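Local atomic coordinates of similarities with probable monooxygenase (Photorhabdus luminescens, PDB entry 4HB9), a protein that binds flavin-adenine dinucleotide and probably works as a flavin-dependent monooxygenase of the aromatic-ring-hydroxylase type. Residues P41-I47 against R106-T112; L200-F204 against S281-L285. All blocks are in the same frame, centred on the assembly; numbering follows the deposited sequence.

In the fold
Interaction 1 lies at the FAD site: strands 44-47 and 106-110, within Pro41-Ile47 and Arg106-Thr112, pair antiparallel; the backbone of His46 bonds to the isoalloxazine, Tyr43 covers one face of its dimethylbenzene end, and Arg111 grips the ribityl chain and a phosphate. Interaction 2, Leu200-Phe204 against Ser281-Leu285, is remote from the cofactor and packs a loop on a helix outside the large mixed sheet. The centres of the two contacts are 22 Å apart, their nearest atoms about 11 Å, and they do not touch. Strand 218-228 relates them: Met224 and Trp225 meet interaction 1, whereas Leu220 and Ile222 support interaction 2.

Interaction 1. Residues P41-I47 against R106-T112; sequences PGYGIHI and RLSISRT. With FAD (flavin-adenine dinucleotide), chain B.
Four backbone hydrogen bonds join Ile45 to Ile109 and Ile47 to Leu107, the shortest from Ile47 N to Leu107 O at 2.6 Å. A fifth runs from Arg111 N to Tyr43 O and carries the pairing past the strand into the first turn of helix 111-119. There one water bridges the carbonyls of Pro41 and Tyr43 to Thr112 N.

FAD is held by both segments. His46 N donates to the flavin O4 at 2.8 Å, and a weak bond returns from flavin N3 to His46 O. Arg111 leaves its helix with CG opposite the backbone N (chi1 -180°) and stays extended to NE, which carries the guanidinium to the cofactor's middle. NH1 reaches the ribityl O4' at 2.8 Å in a nearly straight bond, while NH2 meets the phosphate oxygen O1A at 2.9 Å, in the guanidinium plane. Two bonds to different parts of FAD thus fix the rotation of the group, and its positive charge would probably help offset that of the diphosphate.

Tyr43 lies between ligand and arginine. Flavin C7 sits over one face of its ring, 3.3 Å from CD2, and Arg111 CB lies over the opposite face. The two side chains run alongside each other, ring and guanidinium planes 47° apart. Pro41 CG packs on Arg111 CG at 3.8 Å, roughly at right angles, and Ile45 CD1 touches Arg111 CB at 3.8 Å.

His46 and Ser108 share one face of the sheet, and His46 NE2 bonds to Met224 O of strand 218-228. On the other face Ile47, Leu107 and Ile109 pack against Phe67 of helix 61-70. Strand 106-110 is the middle one of three, with strand 72-74 on its far side.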
ATOM      1  N   PRO A  41       3.792   6.653   9.888  1.00 23.15           N
ATOM      2  CA  PRO A  41       4.455   6.197   8.676  1.00 22.46           C
ATOM      3  C   PRO A  41       5.235   7.351   8.009  1.00 21.31           C
ATOM      4  O   PRO A  41       4.779   8.495   8.012  1.00 22.00           O
ATOM      5  CB  PRO A  41       3.287   5.757   7.779  1.00 22.77           C
ATOM      6  CG  PRO A  41       2.131   6.561   8.260  1.00 23.72           C
ATOM      7  CD  PRO A  41       2.320   6.624   9.750  1.00 24.09           C
ATOM      8  N   GLY A  42       6.373   7.033   7.411  1.00 21.91           N
ATOM      9  CA  GLY A  42       7.259   8.043   6.835  1.00 19.96           C
ATOM     10  C   GLY A  42       7.091   8.287   5.354  1.00 19.51           C
ATOM     11  O   GLY A  42       7.864   9.051   4.747  1.00 18.81           O
ATOM     12  N   TYR A  43       6.093   7.648   4.752  1.00 18.20           N
ATOM     13  CA  TYR A  43       5.979   7.658   3.316  1.00 18.36           C
ATOM     14  C   TYR A  43       4.684   8.217   2.784  1.00 17.13           C
ATOM     15  O   TYR A  43       3.724   8.448   3.512  1.00 18.21           O
ATOM     16  CB  TYR A  43       6.229   6.255   2.762  1.00 19.10           C
ATOM     17  CG  TYR A  43       5.249   5.182   3.249  1.00 19.49           C
ATOM     18  CD1 TYR A  43       5.483   4.493   4.442  1.00 20.53           C
ATOM     19  CD2 TYR A  43       4.124   4.863   2.517  1.00 21.03           C
ATOM     20  CE1 TYR A  43       4.614   3.511   4.892  1.00 22.28           C
ATOM     21  CE2 TYR A  43       3.248   3.874   2.947  1.00 21.22           C
ATOM     22  CZ  TYR A  43       3.504   3.195   4.119  1.00 21.83           C
ATOM     23  OH  TYR A  43       2.637   2.231   4.530  1.00 24.31           O
ATOM     24  N   GLY A  44       4.699   8.435   1.478  1.00 17.83           N
ATOM     25  CA  GLY A  44       3.574   8.926   0.728  1.00 18.03           C
ATOM     26  C   GLY A  44       2.910   7.862  -0.126  1.00 17.95           C
ATOM     27  O   GLY A  44       3.446   6.805  -0.364  1.00 17.42           O
ATOM     28  N   ILE A  45       1.697   8.143  -0.538  1.00 18.95           N
ATOM     29  CA  ILE A  45       0.938   7.254  -1.412  1.00 18.21           C
ATOM     30  C   ILE A  45       0.513   8.079  -2.622  1.00 19.30           C
ATOM     31  O   ILE A  45       0.114   9.225  -2.486  1.00 19.88           O
ATOM     32  CB  ILE A  45      -0.252   6.672  -0.650  1.00 20.25           C
ATOM     33  CG1 ILE A  45       0.273   5.593   0.297  1.00 22.39           C
ATOM     34  CG2 ILE A  45      -1.303   6.036  -1.592  1.00 21.05           C
ATOM     35  CD1 ILE A  45      -0.632   5.348   1.444  1.00 26.93           C
ATOM     36  N   HIS A  46       0.643   7.502  -3.807  1.00 18.15           N
ATOM     37  CA  HIS A  46       0.160   8.116  -5.026  1.00 19.34           C
ATOM     38  C   HIS A  46      -1.149   7.463  -5.390  1.00 19.12           C
ATOM     39  O   HIS A  46      -1.194   6.261  -5.546  1.00 19.36           O
ATOM     40  CB  HIS A  46       1.164   7.903  -6.137  1.00 21.18           C
ATOM     41  CG  HIS A  46       2.450   8.620  -5.903  1.00 23.60           C
ATOM     42  ND1 HIS A  46       3.541   8.485  -6.731  1.00 25.60           N
ATOM     43  CD2 HIS A  46       2.807   9.502  -4.942  1.00 23.83           C
ATOM     44  CE1 HIS A  46       4.524   9.248  -6.279  1.00 27.97           C
ATOM     45  NE2 HIS A  46       4.105   9.877  -5.194  1.00 25.26           N
ATOM     46  N   ILE A  47      -2.196   8.263  -5.488  1.00 18.95           N
ATOM     47  CA  ILE A  47      -3.528   7.778  -5.799  1.00 20.01           C
ATOM     48  C   ILE A  47      -3.805   7.881  -7.302  1.00 20.02           C
ATOM     49  O   ILE A  47      -3.608   8.941  -7.931  1.00 21.57           O
ATOM     50  CB  ILE A  47      -4.575   8.544  -4.966  1.00 19.99           C
ATOM     51  CG1 ILE A  47      -4.360   8.281  -3.470  1.00 20.65           C
ATOM     52  CG2 ILE A  47      -6.002   8.219  -5.414  1.00 19.84           C
ATOM     53  CD1 ILE A  47      -4.565   6.852  -3.019  1.00 20.99           C
ATOM     54  N   ARG A 106      -1.346  11.813 -11.252  1.00 43.37           N
ATOM     55  CA  ARG A 106      -1.859  11.185 -10.035  1.00 37.94           C
ATOM     56  C   ARG A 106      -2.018  12.195  -8.895  1.00 32.26           C
ATOM     57  O   ARG A 106      -1.627  13.362  -9.030  1.00 29.74           O
ATOM     58  CB  ARG A 106      -0.919  10.048  -9.637  1.00 41.42           C
ATOM     59  CG  ARG A 106      -1.177   8.776 -10.439  1.00 46.48           C
ATOM     60  CD  ARG A 106       0.085   7.988 -10.727  1.00 50.77           C
ATOM     61  NE  ARG A 106      -0.222   6.691 -11.336  1.00 57.44           N
ATOM     62  CZ  ARG A 106      -0.653   6.509 -12.589  1.00 62.86           C
ATOM     63  NH1 ARG A 106      -0.856   7.538 -13.408  1.00 62.89           N
ATOM     64  NH2 ARG A 106      -0.899   5.277 -13.030  1.00 66.98           N
ATOM     65  N   LEU A 107      -2.578  11.732  -7.777  1.00 24.55           N
ATOM     66  CA  LEU A 107      -2.691  12.530  -6.576  1.00 23.65           C
ATOM     67  C   LEU A 107      -1.736  12.005  -5.518  1.00 23.10           C
ATOM     68  O   LEU A 107      -1.721  10.814  -5.218  1.00 25.88           O
ATOM     69  CB  LEU A 107      -4.126  12.502  -6.074  1.00 24.37           C
ATOM     70  CG  LEU A 107      -5.086  13.201  -7.039  1.00 26.75           C
ATOM     71  CD1 LEU A 107      -6.529  12.834  -6.733  1.00 28.97           C
ATOM     72  CD2 LEU A 107      -4.888  14.697  -6.951  1.00 28.72           C
ATOM     73  N   SER A 108      -0.972  12.903  -4.938  1.00 18.93           N
ATOM     74  CA  SER A 108       0.061  12.553  -3.996  1.00 18.26           C
ATOM     75  C   SER A 108      -0.357  13.031  -2.615  1.00 17.73           C
ATOM     76  O   SER A 108      -0.777  14.161  -2.452  1.00 18.18           O
ATOM     77  CB  SER A 108       1.394  13.171  -4.445  1.00 18.51           C
ATOM     78  OG  SER A 108       2.402  12.950  -3.483  1.00 19.87           O
ATOM     79  N   ILE A 109      -0.312  12.136  -1.635  1.00 16.74           N
ATOM     80  CA  ILE A 109      -0.678  12.466  -0.259  1.00 16.33           C
ATOM     81  C   ILE A 109       0.205  11.660   0.700  1.00 15.95           C
ATOM     82  O   ILE A 109       0.752  10.624   0.320  1.00 15.88           O
ATOM     83  CB  ILE A 109      -2.187  12.208  -0.031  1.00 16.41           C
ATOM     84  CG1 ILE A 109      -2.655  12.775   1.323  1.00 16.57           C
ATOM     85  CG2 ILE A 109      -2.492  10.734  -0.263  1.00 17.26           C
ATOM     86  CD1 ILE A 109      -4.167  12.808   1.520  1.00 16.93           C
ATOM     87  N   SER A 110       0.389  12.132   1.934  1.00 15.26           N
ATOM     88  CA  SER A 110       1.133  11.336   2.890  1.00 15.70           C
ATOM     89  C   SER A 110       0.229  10.205   3.352  1.00 16.65           C
ATOM     90  O   SER A 110      -0.992  10.352   3.380  1.00 16.32           O
ATOM     91  CB  SER A 110       1.600  12.157   4.100  1.00 16.41           C
ATOM     92  OG  SER A 110       0.496  12.636   4.841  1.00 16.46           O
ATOM     93  N   ARG A 111       0.830   9.077   3.702  1.00 17.09           N
ATOM     94  CA  ARG A 111       0.058   8.003   4.335  1.00 17.73           C
ATOM     95  C   ARG A 111      -0.615   8.484   5.609  1.00 16.87           C
ATOM     96  O   ARG A 111      -1.795   8.174   5.849  1.00 16.78           O
ATOM     97  CB  ARG A 111       0.894   6.768   4.614  1.00 18.99           C
ATOM     98  CG  ARG A 111       0.028   5.691   5.262  1.00 20.77           C
ATOM     99  CD  ARG A 111       0.674   4.333   5.372  1.00 23.03           C
ATOM    100  NE  ARG A 111      -0.276   3.382   5.958  1.00 23.61           N
ATOM    101  CZ  ARG A 111      -0.872   2.375   5.305  1.00 23.33           C
ATOM    102  NH1 ARG A 111      -0.618   2.145   4.033  1.00 23.10           N
ATOM    103  NH2 ARG A 111      -1.747   1.606   5.943  1.00 22.56           N
ATOM    104  N   THR A 112       0.089   9.274   6.415  1.00 18.08           N
ATOM    105  CA  THR A 112      -0.501   9.748   7.682  1.00 18.88           C
ATOM    106  C   THR A 112      -1.763  10.605   7.445  1.00 18.16           C
ATOM    107  O   THR A 112      -2.785  10.373   8.072  1.00 17.26           O
ATOM    108  CB  THR A 112       0.496  10.454   8.620  1.00 20.51           C
ATOM    109  OG1 THR A 112      -0.190  10.871   9.814  1.00 22.08           O
ATOM    110  CG2 THR A 112       1.116  11.682   7.973  1.00 21.65           C
TER
HETATM  111  PA  FAD B 501      -3.047  -1.991   5.442  1.00 18.99           P
HETATM  112  O1A FAD B 501      -3.322  -0.588   4.968  1.00 17.00           O
HETATM  113  O2A FAD B 501      -1.701  -2.542   5.767  1.00 17.34           O
HETATM  114  O5B FAD B 501      -4.020  -2.287   6.679  1.00 19.33           O
HETATM  115  C5B FAD B 501      -4.004  -3.519   7.376  1.00 19.32           C
HETATM  116  C4B FAD B 501      -4.594  -3.209   8.737  1.00 19.66           C
HETATM  117  O4B FAD B 501      -4.893  -4.449   9.403  1.00 18.75           O
HETATM  118  C3B FAD B 501      -3.648  -2.401   9.648  1.00 19.66           C
HETATM  119  O3B FAD B 501      -4.331  -1.324  10.292  1.00 18.16           O
HETATM  120  C2B FAD B 501      -3.183  -3.453  10.635  1.00 19.94           C
HETATM  121  O2B FAD B 501      -2.812  -2.965  11.912  1.00 19.53           O
HETATM  122  C1B FAD B 501      -4.431  -4.342  10.732  1.00 18.90           C
HETATM  123  N9A FAD B 501      -4.212  -5.708  11.211  1.00 19.36           N
HETATM  124  C8A FAD B 501      -3.251  -6.584  10.812  1.00 21.62           C
HETATM  125  N7A FAD B 501      -3.406  -7.792  11.428  1.00 22.13           N
HETATM  126  C5A FAD B 501      -4.481  -7.666  12.236  1.00 21.17           C
HETATM  127  C6A FAD B 501      -5.170  -8.572  13.176  1.00 21.46           C
HETATM  128  N6A FAD B 501      -4.660  -9.816  13.327  1.00 21.83           N
HETATM  129  N1A FAD B 501      -6.237  -8.102  13.853  1.00 21.02           N
HETATM  130  C2A FAD B 501      -6.706  -6.850  13.650  1.00 22.38           C
HETATM  131  N3A FAD B 501      -6.136  -5.964  12.809  1.00 20.84           N
HETATM  132  C4A FAD B 501      -5.027  -6.322  12.081  1.00 21.16           C
HETATM  133  N1  FAD B 501       0.254   1.963  -2.687  1.00 22.50           N
HETATM  134  C2  FAD B 501      -0.183   2.725  -3.715  1.00 23.92           C
HETATM  135  O2  FAD B 501      -1.261   2.439  -4.342  1.00 22.71           O
HETATM  136  N3  FAD B 501       0.513   3.815  -4.090  1.00 21.82           N
HETATM  137  C4  FAD B 501       1.674   4.199  -3.551  1.00 22.73           C
HETATM  138  O4  FAD B 501       2.264   5.229  -3.974  1.00 20.78           O
HETATM  139  C4X FAD B 501       2.234   3.398  -2.460  1.00 22.52           C
HETATM  140  N5  FAD B 501       3.405   3.723  -1.840  1.00 24.69           N
HETATM  141  C5X FAD B 501       3.877   2.940  -0.843  1.00 24.66           C
HETATM  142  C6  FAD B 501       5.081   3.243  -0.218  1.00 24.35           C
HETATM  143  C7  FAD B 501       5.584   2.454   0.820  1.00 24.60           C
HETATM  144  C7M FAD B 501       6.897   2.787   1.502  1.00 26.16           C
HETATM  145  C8  FAD B 501       4.832   1.266   1.257  1.00 25.33           C
HETATM  146  C8M FAD B 501       5.343   0.398   2.386  1.00 26.77           C
HETATM  147  C9  FAD B 501       3.626   0.957   0.636  1.00 25.32           C
HETATM  148  C9A FAD B 501       3.108   1.739  -0.396  1.00 23.98           C
HETATM  149  N10 FAD B 501       1.884   1.417  -1.024  1.00 23.38           N
HETATM  150  C10 FAD B 501       1.424   2.219  -2.063  1.00 22.79           C
HETATM  151  C1' FAD B 501       1.101   0.217  -0.665  1.00 22.72           C
HETATM  152  C2' FAD B 501      -0.013   0.505   0.340  1.00 21.11           C
HETATM  153  O2' FAD B 501       0.478   1.232   1.453  1.00 20.88           O
HETATM  154  C3' FAD B 501      -0.601  -0.820   0.820  1.00 19.79           C
HETATM  155  O3' FAD B 501      -0.762  -1.682  -0.306  1.00 21.26           O
HETATM  156  C4' FAD B 501      -1.958  -0.598   1.472  1.00 19.01           C
HETATM  157  O4' FAD B 501      -1.732  -0.127   2.787  1.00 18.96           O
HETATM  158  C5' FAD B 501      -2.781  -1.867   1.544  1.00 18.62           C
HETATM  159  O5' FAD B 501      -4.004  -1.534   2.165  1.00 18.00           O
HETATM  160  P   FAD B 501      -4.669  -2.631   3.138  1.00 18.21           P
HETATM  161  O1P FAD B 501      -5.883  -1.934   3.704  1.00 17.60           O
HETATM  162  O2P FAD B 501      -4.807  -3.928   2.386  1.00 16.96           O
HETATM  163  O3P FAD B 501      -3.625  -2.970   4.309  1.00 16.51           O
HETATM  164  O   HOH W   1       3.010   9.389   5.983  1.00 18.29           O
HETATM  165  O   HOH W   2       0.054   5.081  -8.472  1.00 44.91           O

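Interaction 2. Residues L200-F204 against S281-L285; sequences LPQNF and SLHTL
Phe204 carries its ring from the loop to helix 280-287, meeting Ser281, Leu282 and Leu285. CB points at the helix, and CG lies opposite the carbonyl carbon (chi1 -76°), which extends the ring toward that surface. Along one side of the ring, CD2 and then CE2 approach Leu285 CD2, the latter at 4.0 Å; this methyl sits at the ring edge, near its plane. On the other side CE1 is 3.8 Å from Ser281 OG. At the tip, CZ comes to 3.3 Å from Ser281 OG and to 3.7 Å from Leu282 CD2, the Leu282 side chain crossing the phenylalanine at about a right angle. Ser281 OG is hydrogen-bonded to Asp279 OD2, which holds it beside the ring.

Leu200 and Pro201 extend the contact along the helix, over Ser281 and Thr284. Leu200 CD2 rests 3.8 Å from Ser281 O and 4.0 Å from Thr284 CG2; the Leu200 and Thr284 side chains lie alongside, pointing opposite ways. Pro201 CD touches Ser281 CB at 3.9 Å. A backbone bond from Phe204 N to Pro201 O closes the turn that brings both residues to the same helix.

No hydrogen bond links the two segments. The loop follows helix 194-199 and leads to strand 210-212; beneath the contact, Ile222 of strand 218-228 and Ile244 of strand 240-251 each touch both Phe204 and Leu285, joining loop and helix to the large mixed sheet.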
ATOM      1  N   LEU A 200      20.520  20.197  -6.208  1.00 28.72           N
ATOM      2  CA  LEU A 200      20.095  19.146  -7.130  1.00 30.19           C
ATOM      3  C   LEU A 200      19.578  19.743  -8.437  1.00 31.21           C
ATOM      4  O   LEU A 200      18.936  20.780  -8.418  1.00 32.87           O
ATOM      5  CB  LEU A 200      19.003  18.296  -6.467  1.00 29.39           C
ATOM      6  CG  LEU A 200      19.401  17.377  -5.310  1.00 28.97           C
ATOM      7  CD1 LEU A 200      18.183  16.664  -4.738  1.00 30.96           C
ATOM      8  CD2 LEU A 200      20.423  16.334  -5.714  1.00 28.87           C
ATOM      9  N   PRO A 201      19.810  19.067  -9.581  1.00 34.97           N
ATOM     10  CA  PRO A 201      19.240  19.588 -10.841  1.00 35.77           C
ATOM     11  C   PRO A 201      17.705  19.580 -10.881  1.00 36.66           C
ATOM     12  O   PRO A 201      17.071  18.802 -10.167  1.00 33.18           O
ATOM     13  CB  PRO A 201      19.822  18.654 -11.914  1.00 37.54           C
ATOM     14  CG  PRO A 201      20.794  17.760 -11.221  1.00 38.56           C
ATOM     15  CD  PRO A 201      20.431  17.748  -9.768  1.00 35.65           C
ATOM     16  N   GLN A 202      17.105  20.428 -11.719  1.00 41.16           N
ATOM     17  CA  GLN A 202      15.639  20.612 -11.700  1.00 45.45           C
ATOM     18  C   GLN A 202      14.827  19.340 -11.940  1.00 43.82           C
ATOM     19  O   GLN A 202      13.768  19.169 -11.338  1.00 46.97           O
ATOM     20  CB  GLN A 202      15.205  21.686 -12.698  1.00 53.96           C
ATOM     21  CG  GLN A 202      15.455  23.103 -12.196  1.00 60.69           C
ATOM     22  CD  GLN A 202      15.142  24.163 -13.233  1.00 66.51           C
ATOM     23  OE1 GLN A 202      14.225  24.002 -14.041  1.00 70.29           O
ATOM     24  NE2 GLN A 202      15.895  25.262 -13.207  1.00 69.29           N
ATOM     25  N   ASN A 203      15.322  18.438 -12.785  1.00 42.48           N
ATOM     26  CA  ASN A 203      14.609  17.173 -13.040  1.00 43.15           C
ATOM     27  C   ASN A 203      14.422  16.275 -11.804  1.00 41.88           C
ATOM     28  O   ASN A 203      13.601  15.354 -11.825  1.00 38.38           O
ATOM     29  CB  ASN A 203      15.257  16.382 -14.184  1.00 46.37           C
ATOM     30  CG  ASN A 203      16.713  16.078 -13.940  1.00 49.62           C
ATOM     31  OD1 ASN A 203      17.405  16.835 -13.278  1.00 58.29           O
ATOM     32  ND2 ASN A 203      17.190  14.985 -14.492  1.00 53.69           N
ATOM     33  N   PHE A 204      15.148  16.554 -10.723  1.00 39.91           N
ATOM     34  CA  PHE A 204      14.957  15.817  -9.478  1.00 41.42           C
ATOM     35  C   PHE A 204      13.790  16.358  -8.652  1.00 42.86           C
ATOM     36  O   PHE A 204      13.310  15.678  -7.750  1.00 43.27           O
ATOM     37  CB  PHE A 204      16.226  15.864  -8.626  1.00 40.92           C
ATOM     38  CG  PHE A 204      17.317  14.950  -9.099  1.00 40.29           C
ATOM     39  CD1 PHE A 204      17.843  15.066 -10.374  1.00 42.35           C
ATOM     40  CD2 PHE A 204      17.843  13.996  -8.256  1.00 39.92           C
ATOM     41  CE1 PHE A 204      18.864  14.236 -10.804  1.00 42.77           C
ATOM     42  CE2 PHE A 204      18.868  13.167  -8.677  1.00 40.29           C
ATOM     43  CZ  PHE A 204      19.373  13.277  -9.955  1.00 41.91           C
ATOM     44  N   SER A 281      25.020  13.706  -8.848  1.00 24.99           N
ATOM     45  CA  SER A 281      23.703  14.130  -8.328  1.00 24.31           C
ATOM     46  C   SER A 281      22.981  12.985  -7.621  1.00 23.28           C
ATOM     47  O   SER A 281      22.293  13.171  -6.605  1.00 21.13           O
ATOM     48  CB  SER A 281      22.845  14.686  -9.467  1.00 26.76           C
ATOM     49  OG  SER A 281      22.627  13.704 -10.495  1.00 31.63           O
ATOM     50  N   LEU A 282      23.196  11.779  -8.129  1.00 21.17           N
ATOM     51  CA  LEU A 282      22.595  10.592  -7.544  1.00 20.98           C
ATOM     52  C   LEU A 282      23.250  10.326  -6.212  1.00 21.57           C
ATOM     53  O   LEU A 282      22.578   9.972  -5.249  1.00 20.58           O
ATOM     54  CB  LEU A 282      22.743   9.410  -8.490  1.00 20.91           C
ATOM     55  CG  LEU A 282      22.059   9.668  -9.824  1.00 21.13           C
ATOM     56  CD1 LEU A 282      22.436   8.619 -10.865  1.00 23.16           C
ATOM     57  CD2 LEU A 282      20.552   9.765  -9.663  1.00 21.60           C
ATOM     58  N   HIS A 283      24.557  10.554  -6.127  1.00 21.20           N
ATOM     59  CA  HIS A 283      25.248  10.402  -4.842  1.00 22.19           C
ATOM     60  C   HIS A 283      24.772  11.402  -3.806  1.00 21.01           C
ATOM     61  O   HIS A 283      24.578  11.056  -2.646  1.00 19.78           O
ATOM     62  CB  HIS A 283      26.760  10.483  -5.045  1.00 23.50           C
ATOM     63  CG  HIS A 283      27.314   9.264  -5.704  1.00 25.38           C
ATOM     64  ND1 HIS A 283      27.738   8.165  -4.988  1.00 25.65           N
ATOM     65  CD2 HIS A 283      27.405   8.922  -7.012  1.00 26.25           C
ATOM     66  CE1 HIS A 283      28.141   7.227  -5.823  1.00 25.80           C
ATOM     67  NE2 HIS A 283      27.946   7.658  -7.058  1.00 26.54           N
ATOM     68  N   THR A 284      24.617  12.650  -4.244  1.00 22.62           N
ATOM     69  CA  THR A 284      24.149  13.739  -3.372  1.00 21.38           C
ATOM     70  C   THR A 284      22.782  13.391  -2.771  1.00 20.77           C
ATOM     71  O   THR A 284      22.560  13.519  -1.569  1.00 20.11           O
ATOM     72  CB  THR A 284      24.056  15.040  -4.192  1.00 21.74           C
ATOM     73  OG1 THR A 284      25.345  15.324  -4.769  1.00 22.35           O
ATOM     74  CG2 THR A 284      23.593  16.212  -3.324  1.00 22.07           C
ATOM     75  N   LEU A 285      21.882  12.893  -3.619  1.00 21.18           N
ATOM     76  CA  LEU A 285      20.559  12.474  -3.172  1.00 20.96           C
ATOM     77  C   LEU A 285      20.661  11.432  -2.055  1.00 20.54           C
ATOM     78  O   LEU A 285      20.063  11.571  -0.985  1.00 21.07           O
ATOM     79  CB  LEU A 285      19.761  11.933  -4.369  1.00 21.38           C
ATOM     80  CG  LEU A 285      18.355  11.421  -4.131  1.00 21.02           C
ATOM     81  CD1 LEU A 285      17.513  12.485  -3.443  1.00 23.12           C
ATOM     82  CD2 LEU A 285      17.715  11.033  -5.443  1.00 21.14           C
TER